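Local coordinates for succinylglutamate desuccinylase/aspartoacylase (Shewanella frigidimarina, PDB 3LWU), which is a zinc-binding protein that probably acts as a hydrolase, as expected of a member of the succinylglutamate desuccinylase/aspartoacylase family, at residues 230-242 with 251-263. Residues are numbered along the deposited sequence; the frame is centred on the assembly and turned at random.
Sequences MDEATFCPWWQLT and EFSVPVSAFTLEL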
HETATM    1  N   MSE A 230      12.399   6.640 -21.297  1.00 30.65           N
HETATM    2  CA  MSE A 230      11.870   7.357 -22.485  1.00 31.04           C
HETATM    3  C   MSE A 230      12.958   8.064 -23.266  1.00 30.93           C
HETATM    4  O   MSE A 230      12.987   7.962 -24.507  1.00 31.40           O
HETATM    5  CB  MSE A 230      10.773   8.385 -22.114  1.00 31.60           C
HETATM    6  CG  MSE A 230      10.432   9.406 -23.249  1.00 32.60           C
HETATM    7 SE   MSE A 230       9.616   8.467 -24.779  0.75 32.96          SE
HETATM    8  CE  MSE A 230       7.718   8.778 -24.277  1.00 30.72           C
ATOM      9  N   ASP A 231      13.858   8.758 -22.569  1.00 30.19           N
ATOM     10  CA  ASP A 231      14.907   9.476 -23.289  1.00 29.80           C
ATOM     11  C   ASP A 231      15.760   8.502 -24.105  1.00 29.02           C
ATOM     12  O   ASP A 231      15.898   8.677 -25.292  1.00 28.09           O
ATOM     13  CB  ASP A 231      15.718  10.441 -22.387  1.00 30.07           C
ATOM     14  CG  ASP A 231      16.387   9.770 -21.167  1.00 30.67           C
ATOM     15  OD1 ASP A 231      16.082   8.607 -20.764  1.00 30.78           O
ATOM     16  OD2 ASP A 231      17.240  10.471 -20.591  1.00 32.74           O
ATOM     17  N   GLU A 232      16.238   7.426 -23.483  1.00 29.30           N
ATOM     18  CA  GLU A 232      17.048   6.380 -24.155  1.00 28.60           C
ATOM     19  C   GLU A 232      16.308   5.644 -25.267  1.00 27.41           C
ATOM     20  O   GLU A 232      16.881   5.372 -26.328  1.00 27.93           O
ATOM     21  CB  GLU A 232      17.500   5.339 -23.132  1.00 29.29           C
ATOM     22  CG  GLU A 232      18.307   5.938 -21.974  1.00 32.63           C
ATOM     23  CD  GLU A 232      18.148   5.224 -20.608  1.00 35.01           C
ATOM     24  OE1 GLU A 232      17.319   4.291 -20.445  1.00 34.98           O
ATOM     25  OE2 GLU A 232      18.885   5.644 -19.694  1.00 36.79           O
ATOM     26  N   ALA A 233      15.038   5.321 -25.038  1.00 26.04           N
ATOM     27  CA  ALA A 233      14.213   4.670 -26.071  1.00 26.00           C
ATOM     28  C   ALA A 233      14.107   5.527 -27.352  1.00 25.21           C
ATOM     29  O   ALA A 233      14.026   5.018 -28.462  1.00 24.92           O
ATOM     30  CB  ALA A 233      12.836   4.365 -25.523  1.00 25.21           C
ATOM     31  N   THR A 234      14.116   6.830 -27.145  1.00 24.88           N
ATOM     32  CA  THR A 234      13.978   7.840 -28.170  1.00 25.58           C
ATOM     33  C   THR A 234      15.288   8.100 -28.919  1.00 25.22           C
ATOM     34  O   THR A 234      15.272   8.121 -30.141  1.00 24.07           O
ATOM     35  CB  THR A 234      13.472   9.142 -27.518  1.00 24.76           C
ATOM     36  OG1 THR A 234      12.085   8.986 -27.243  1.00 28.89           O
ATOM     37  CG2 THR A 234      13.617  10.276 -28.390  1.00 28.11           C
ATOM     38  N   PHE A 235      16.398   8.292 -28.190  1.00 25.38           N
ATOM     39  CA  PHE A 235      17.685   8.661 -28.819  1.00 26.19           C
ATOM     40  C   PHE A 235      18.590   7.514 -29.222  1.00 26.02           C
ATOM     41  O   PHE A 235      19.349   7.656 -30.167  1.00 25.61           O
ATOM     42  CB  PHE A 235      18.494   9.705 -27.999  1.00 26.89           C
ATOM     43  CG  PHE A 235      19.045   9.228 -26.616  1.00 30.13           C
ATOM     44  CD1 PHE A 235      20.193   8.409 -26.521  1.00 32.19           C
ATOM     45  CD2 PHE A 235      18.506   9.737 -25.420  1.00 33.30           C
ATOM     46  CE1 PHE A 235      20.734   8.044 -25.262  1.00 31.99           C
ATOM     47  CE2 PHE A 235      19.034   9.373 -24.131  1.00 32.66           C
ATOM     48  CZ  PHE A 235      20.147   8.525 -24.062  1.00 33.09           C
ATOM     49  N   CYS A 236      18.535   6.385 -28.512  1.00 26.00           N
ATOM     50  CA  CYS A 236      19.484   5.301 -28.784  1.00 26.12           C
ATOM     51  C   CYS A 236      19.472   4.830 -30.223  1.00 24.22           C
ATOM     52  O   CYS A 236      20.530   4.728 -30.834  1.00 23.05           O
ATOM     53  CB  CYS A 236      19.282   4.112 -27.852  1.00 26.50           C
ATOM     54  SG  CYS A 236      20.022   4.381 -26.196  1.00 35.71           S
ATOM     55  N   PRO A 237      18.285   4.537 -30.779  1.00 22.71           N
ATOM     56  CA  PRO A 237      18.303   4.050 -32.165  1.00 21.71           C
ATOM     57  C   PRO A 237      18.919   5.046 -33.102  1.00 21.09           C
ATOM     58  O   PRO A 237      19.641   4.640 -34.046  1.00 21.32           O
ATOM     59  CB  PRO A 237      16.819   3.866 -32.496  1.00 21.81           C
ATOM     60  CG  PRO A 237      16.129   3.809 -31.171  1.00 22.32           C
ATOM     61  CD  PRO A 237      16.915   4.718 -30.293  1.00 22.58           C
ATOM     62  N   TRP A 238      18.657   6.344 -32.871  1.00 19.61           N
ATOM     63  CA  TRP A 238      19.248   7.365 -33.728  1.00 19.79           C
ATOM     64  C   TRP A 238      20.751   7.493 -33.515  1.00 20.60           C
ATOM     65  O   TRP A 238      21.479   7.677 -34.478  1.00 19.75           O
ATOM     66  CB  TRP A 238      18.559   8.718 -33.583  1.00 19.65           C
ATOM     67  CG  TRP A 238      17.133   8.711 -34.042  1.00 17.31           C
ATOM     68  CD1 TRP A 238      16.043   8.557 -33.262  1.00 17.91           C
ATOM     69  CD2 TRP A 238      16.658   8.870 -35.367  1.00 14.78           C
ATOM     70  NE1 TRP A 238      14.909   8.595 -34.015  1.00 18.06           N
ATOM     71  CE2 TRP A 238      15.264   8.785 -35.322  1.00 17.17           C
ATOM     72  CE3 TRP A 238      17.278   9.077 -36.598  1.00 17.89           C
ATOM     73  CZ2 TRP A 238      14.468   8.909 -36.452  1.00 16.64           C
ATOM     74  CZ3 TRP A 238      16.484   9.189 -37.723  1.00 17.53           C
ATOM     75  CH2 TRP A 238      15.094   9.115 -37.634  1.00 15.99           C
ATOM     76  N   TRP A 239      21.204   7.379 -32.262  1.00 22.26           N
ATOM     77  CA  TRP A 239      22.644   7.419 -31.924  1.00 23.76           C
ATOM     78  C   TRP A 239      23.344   6.265 -32.618  1.00 24.48           C
ATOM     79  O   TRP A 239      24.380   6.452 -33.272  1.00 25.44           O
ATOM     80  CB  TRP A 239      22.856   7.333 -30.394  1.00 24.54           C
ATOM     81  CG  TRP A 239      24.162   7.963 -29.913  1.00 28.11           C
ATOM     82  CD1 TRP A 239      25.278   8.247 -30.679  1.00 29.75           C
ATOM     83  CD2 TRP A 239      24.485   8.392 -28.566  1.00 30.80           C
ATOM     84  NE1 TRP A 239      26.258   8.807 -29.894  1.00 30.63           N
ATOM     85  CE2 TRP A 239      25.809   8.909 -28.598  1.00 32.38           C
ATOM     86  CE3 TRP A 239      23.795   8.365 -27.333  1.00 32.29           C
ATOM     87  CZ2 TRP A 239      26.447   9.435 -27.447  1.00 32.75           C
ATOM     88  CZ3 TRP A 239      24.446   8.874 -26.184  1.00 32.60           C
ATOM     89  CH2 TRP A 239      25.755   9.404 -26.262  1.00 31.86           C
ATOM     90  N   GLN A 240      22.744   5.077 -32.518  1.00 25.02           N
ATOM     91  CA  GLN A 240      23.272   3.873 -33.171  1.00 26.25           C
ATOM     92  C   GLN A 240      23.398   4.073 -34.670  1.00 25.06           C
ATOM     93  O   GLN A 240      24.448   3.764 -35.237  1.00 24.85           O
ATOM     94  CB  GLN A 240      22.385   2.647 -32.932  1.00 26.59           C
ATOM     95  CG  GLN A 240      22.442   2.040 -31.553  1.00 31.69           C
ATOM     96  CD  GLN A 240      21.143   1.257 -31.234  1.00 38.08           C
ATOM     97  OE1 GLN A 240      20.489   0.710 -32.155  1.00 41.25           O
ATOM     98  NE2 GLN A 240      20.742   1.237 -29.942  1.00 39.38           N
ATOM     99  N   LEU A 241      22.337   4.584 -35.302  1.00 24.23           N
ATOM    100  CA  LEU A 241      22.331   4.784 -36.760  1.00 23.93           C
ATOM    101  C   LEU A 241      23.460   5.720 -37.156  1.00 24.59           C
ATOM    102  O   LEU A 241      24.209   5.436 -38.076  1.00 25.79           O
ATOM    103  CB  LEU A 241      21.001   5.342 -37.246  1.00 22.94           C
ATOM    104  CG  LEU A 241      20.881   5.751 -38.714  1.00 22.99           C
ATOM    105  CD1 LEU A 241      21.151   4.598 -39.662  1.00 18.48           C
ATOM    106  CD2 LEU A 241      19.494   6.301 -38.974  1.00 22.62           C
ATOM    107  N   THR A 242      23.592   6.824 -36.439  1.00 25.36           N
ATOM    108  CA  THR A 242      24.611   7.821 -36.743  1.00 25.67           C
ATOM    109  C   THR A 242      26.058   7.284 -36.602  1.00 26.91           C
ATOM    110  O   THR A 242      26.874   7.485 -37.509  1.00 26.43           O
ATOM    111  CB  THR A 242      24.455   9.079 -35.851  1.00 25.53           C
ATOM    112  OG1 THR A 242      23.104   9.552 -35.904  1.00 22.93           O
ATOM    113  CG2 THR A 242      25.416  10.179 -36.310  1.00 23.33           C
ATOM    114  N   GLU A 251      28.996  11.016 -42.594  1.00 29.61           N
ATOM    115  CA  GLU A 251      28.940  11.847 -41.399  1.00 29.99           C
ATOM    116  C   GLU A 251      27.704  12.767 -41.423  1.00 29.81           C
ATOM    117  O   GLU A 251      27.415  13.422 -42.418  1.00 30.19           O
ATOM    118  CB  GLU A 251      30.238  12.651 -41.242  1.00 29.86           C
ATOM    119  N   PHE A 252      26.950  12.736 -40.330  1.00 29.36           N
ATOM    120  CA  PHE A 252      25.896  13.721 -40.025  1.00 29.14           C
ATOM    121  C   PHE A 252      25.682  13.688 -38.515  1.00 28.26           C
ATOM    122  O   PHE A 252      26.117  12.748 -37.841  1.00 27.45           O
ATOM    123  CB  PHE A 252      24.564  13.440 -40.758  1.00 29.13           C
ATOM    124  CG  PHE A 252      24.078  12.015 -40.634  1.00 29.03           C
ATOM    125  CD1 PHE A 252      23.447  11.560 -39.461  1.00 28.60           C
ATOM    126  CD2 PHE A 252      24.228  11.128 -41.699  1.00 28.44           C
ATOM    127  CE1 PHE A 252      22.992  10.235 -39.336  1.00 26.59           C
ATOM    128  CE2 PHE A 252      23.766   9.805 -41.591  1.00 28.41           C
ATOM    129  CZ  PHE A 252      23.140   9.358 -40.393  1.00 26.71           C
ATOM    130  N   SER A 253      25.033  14.707 -37.971  1.00 27.95           N
ATOM    131  CA  SER A 253      24.812  14.735 -36.523  1.00 27.93           C
ATOM    132  C   SER A 253      23.505  14.016 -36.159  1.00 26.46           C
ATOM    133  O   SER A 253      22.589  13.890 -36.985  1.00 25.27           O
ATOM    134  CB  SER A 253      24.819  16.172 -36.014  1.00 28.68           C
ATOM    135  OG  SER A 253      23.960  16.962 -36.802  1.00 30.56           O
ATOM    136  N   VAL A 254      23.421  13.543 -34.917  1.00 25.35           N
ATOM    137  CA  VAL A 254      22.295  12.723 -34.514  1.00 24.26           C
ATOM    138  C   VAL A 254      21.013  13.546 -34.784  1.00 24.29           C
ATOM    139  O   VAL A 254      20.894  14.670 -34.312  1.00 24.08           O
ATOM    140  CB  VAL A 254      22.412  12.268 -33.057  1.00 24.45           C
ATOM    141  CG1 VAL A 254      21.264  11.314 -32.709  1.00 20.74           C
ATOM    142  CG2 VAL A 254      23.780  11.590 -32.815  1.00 24.40           C
ATOM    143  N   PRO A 255      20.089  13.020 -35.607  1.00 23.85           N
ATOM    144  CA  PRO A 255      18.899  13.783 -36.016  1.00 23.55           C
ATOM    145  C   PRO A 255      17.859  14.027 -34.912  1.00 22.64           C
ATOM    146  O   PRO A 255      17.003  14.862 -35.078  1.00 23.17           O
ATOM    147  CB  PRO A 255      18.264  12.894 -37.098  1.00 23.86           C
ATOM    148  CG  PRO A 255      19.326  11.911 -37.477  1.00 23.99           C
ATOM    149  CD  PRO A 255      20.129  11.695 -36.247  1.00 23.72           C
ATOM    150  N   VAL A 256      17.912  13.293 -33.810  1.00 21.63           N
ATOM    151  CA  VAL A 256      16.932  13.473 -32.749  1.00 20.73           C
ATOM    152  C   VAL A 256      17.656  13.919 -31.487  1.00 20.28           C
ATOM    153  O   VAL A 256      18.824  13.567 -31.269  1.00 20.34           O
ATOM    154  CB  VAL A 256      16.091  12.181 -32.566  1.00 21.03           C
ATOM    155  CG1 VAL A 256      15.295  12.199 -31.305  1.00 19.86           C
ATOM    156  CG2 VAL A 256      15.146  12.004 -33.782  1.00 21.15           C
ATOM    157  N   SER A 257      16.968  14.750 -30.716  1.00 19.39           N
ATOM    158  CA  SER A 257      17.400  15.172 -29.393  1.00 19.68           C
ATOM    159  C   SER A 257      16.379  14.687 -28.377  1.00 19.21           C
ATOM    160  O   SER A 257      15.190  14.860 -28.597  1.00 19.83           O
ATOM    161  CB  SER A 257      17.486  16.712 -29.336  1.00 19.10           C
ATOM    162  OG  SER A 257      18.613  17.169 -30.074  1.00 21.09           O
ATOM    163  N   ALA A 258      16.833  14.114 -27.258  1.00 19.15           N
ATOM    164  CA  ALA A 258      15.927  13.743 -26.141  1.00 18.94           C
ATOM    165  C   ALA A 258      16.555  14.113 -24.805  1.00 19.36           C
ATOM    166  O   ALA A 258      17.767  13.950 -24.617  1.00 20.69           O
ATOM    167  CB  ALA A 258      15.592  12.282 -26.186  1.00 18.33           C
ATOM    168  N   PHE A 259      15.743  14.659 -23.904  1.00 20.05           N
ATOM    169  CA  PHE A 259      16.186  15.096 -22.569  1.00 20.02           C
ATOM    170  C   PHE A 259      15.154  14.714 -21.524  1.00 20.32           C
ATOM    171  O   PHE A 259      13.955  14.768 -21.798  1.00 19.92           O
ATOM    172  CB  PHE A 259      16.318  16.627 -22.502  1.00 20.05           C
ATOM    173  CG  PHE A 259      17.051  17.220 -23.642  1.00 19.52           C
ATOM    174  CD1 PHE A 259      18.436  17.368 -23.599  1.00 20.58           C
ATOM    175  CD2 PHE A 259      16.378  17.642 -24.759  1.00 18.69           C
ATOM    176  CE1 PHE A 259      19.109  17.886 -24.650  1.00 20.23           C
ATOM    177  CE2 PHE A 259      17.057  18.155 -25.811  1.00 18.78           C
ATOM    178  CZ  PHE A 259      18.419  18.291 -25.762  1.00 20.06           C
ATOM    179  N   THR A 260      15.617  14.340 -20.325  1.00 20.07           N
ATOM    180  CA  THR A 260      14.735  14.165 -19.149  1.00 19.18           C
ATOM    181  C   THR A 260      15.042  15.336 -18.212  1.00 19.72           C
ATOM    182  O   THR A 260      16.189  15.508 -17.747  1.00 19.54           O
ATOM    183  CB  THR A 260      14.976  12.826 -18.448  1.00 19.21           C
ATOM    184  OG1 THR A 260      14.718  11.744 -19.364  1.00 22.25           O
ATOM    185  CG2 THR A 260      14.147  12.614 -17.153  1.00 15.91           C
ATOM    186  N   LEU A 261      14.028  16.164 -17.972  1.00 18.47           N
ATOM    187  CA  LEU A 261      14.148  17.278 -17.047  1.00 18.14           C
ATOM    188  C   LEU A 261      13.639  16.855 -15.664  1.00 18.17           C
ATOM    189  O   LEU A 261      12.616  16.210 -15.555  1.00 17.02           O
ATOM    190  CB  LEU A 261      13.334  18.467 -17.536  1.00 17.98           C
ATOM    191  CG  LEU A 261      13.939  19.281 -18.682  1.00 17.14           C
ATOM    192  CD1 LEU A 261      14.178  18.413 -19.886  1.00 17.15           C
ATOM    193  CD2 LEU A 261      13.018  20.477 -18.993  1.00 14.35           C
ATOM    194  N   GLU A 262      14.383  17.194 -14.624  1.00 18.44           N
ATOM    195  CA  GLU A 262      13.982  16.891 -13.248  1.00 19.13           C
ATOM    196  C   GLU A 262      13.686  18.219 -12.544  1.00 18.77           C
ATOM    197  O   GLU A 262      14.585  18.914 -12.094  1.00 20.03           O
ATOM    198  CB  GLU A 262      15.090  16.100 -12.547  1.00 19.19           C
ATOM    199  CG  GLU A 262      15.538  14.856 -13.307  1.00 20.04           C
ATOM    200  CD  GLU A 262      14.559  13.700 -13.198  1.00 21.36           C
ATOM    201  OE1 GLU A 262      13.771  13.638 -12.207  1.00 19.74           O
ATOM    202  OE2 GLU A 262      14.633  12.828 -14.085  1.00 18.83           O
ATOM    203  N   LEU A 263      12.410  18.554 -12.458  1.00 19.10           N
ATOM    204  CA  LEU A 263      11.956  19.880 -12.065  1.00 18.58           C
ATOM    205  C   LEU A 263      11.688  19.987 -10.547  1.00 19.08           C
ATOM    206  O   LEU A 263      10.555  20.154 -10.092  1.00 18.46           O
ATOM    207  CB  LEU A 263      10.722  20.218 -12.888  1.00 18.28           C
ATOM    208  CG  LEU A 263      10.955  20.148 -14.425  1.00 21.23           C
ATOM    209  CD1 LEU A 263       9.620  20.006 -15.148  1.00 23.23           C
ATOM    210  CD2 LEU A 263      11.759  21.290 -14.952  1.00 18.51           C
TER
HETATM  211  O   HOH W   1      13.163   9.535 -19.687  1.00 25.45           O
HETATM  212  O   HOH W   2      27.004   9.773 -39.359  1.00 27.29           O
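Trp238 O, within helix 230-242, is gripped by two donors of Thr242, which packs against Phe252 and Val254: OG1 at 2.9 Å and the backbone N, from opposite faces of the carbonyl plane. Threonine suits this place because its hydroxyl is satisfied inside the helix while its carbons serve the contact. With OG1 beside the backbone N (chi1 -51°), CG2 is turned toward the Phe252 backbone, and CE1 of the Phe252 ring lies 3.5 Å from Thr242 OG1. A water bridges Thr242 O and Phe252 N, accepting from the latter, and sits over the centre of the Phe252 ring.

One turn earlier, Trp238 spreads its indole over the loop leading into strand 257-263. Val256 CG2 makes a CH-pi contact with the five-membered ring of Trp238, 3.5 Å from its centroid and 12° off the normal, while Pro255 CG approaches Trp238 CE3 obliquely at 3.6 Å. Replacing the indole with an alanine would probably open a gap beside Val256 and Pro255 and leave the Val256 methyl without its aromatic partner.

Helix and strand run nearly antiparallel (166°), their axes 7.4 Å apart, in what is probably the catalytic domain, of the zinc carboxypeptidase-like (M14) alpha/beta fold; on the strand's flanks lie strands 187-194 and 196-204, and helix 143-160 packs against Trp238 through Leu154. Near the start of the helix the backbones draw closer, where the small methyl of Ala258 suits the close approach: Ala258 CB meets Thr234 CG2 at 3.6 Å and the edge of the Phe235 ring. A water accepts from Asp231 N and lies 2.7 Å from Thr260 OG1, tying the first turn of the helix to a strand residue whose side chain is about 4 Å from that of the zinc ligand His192.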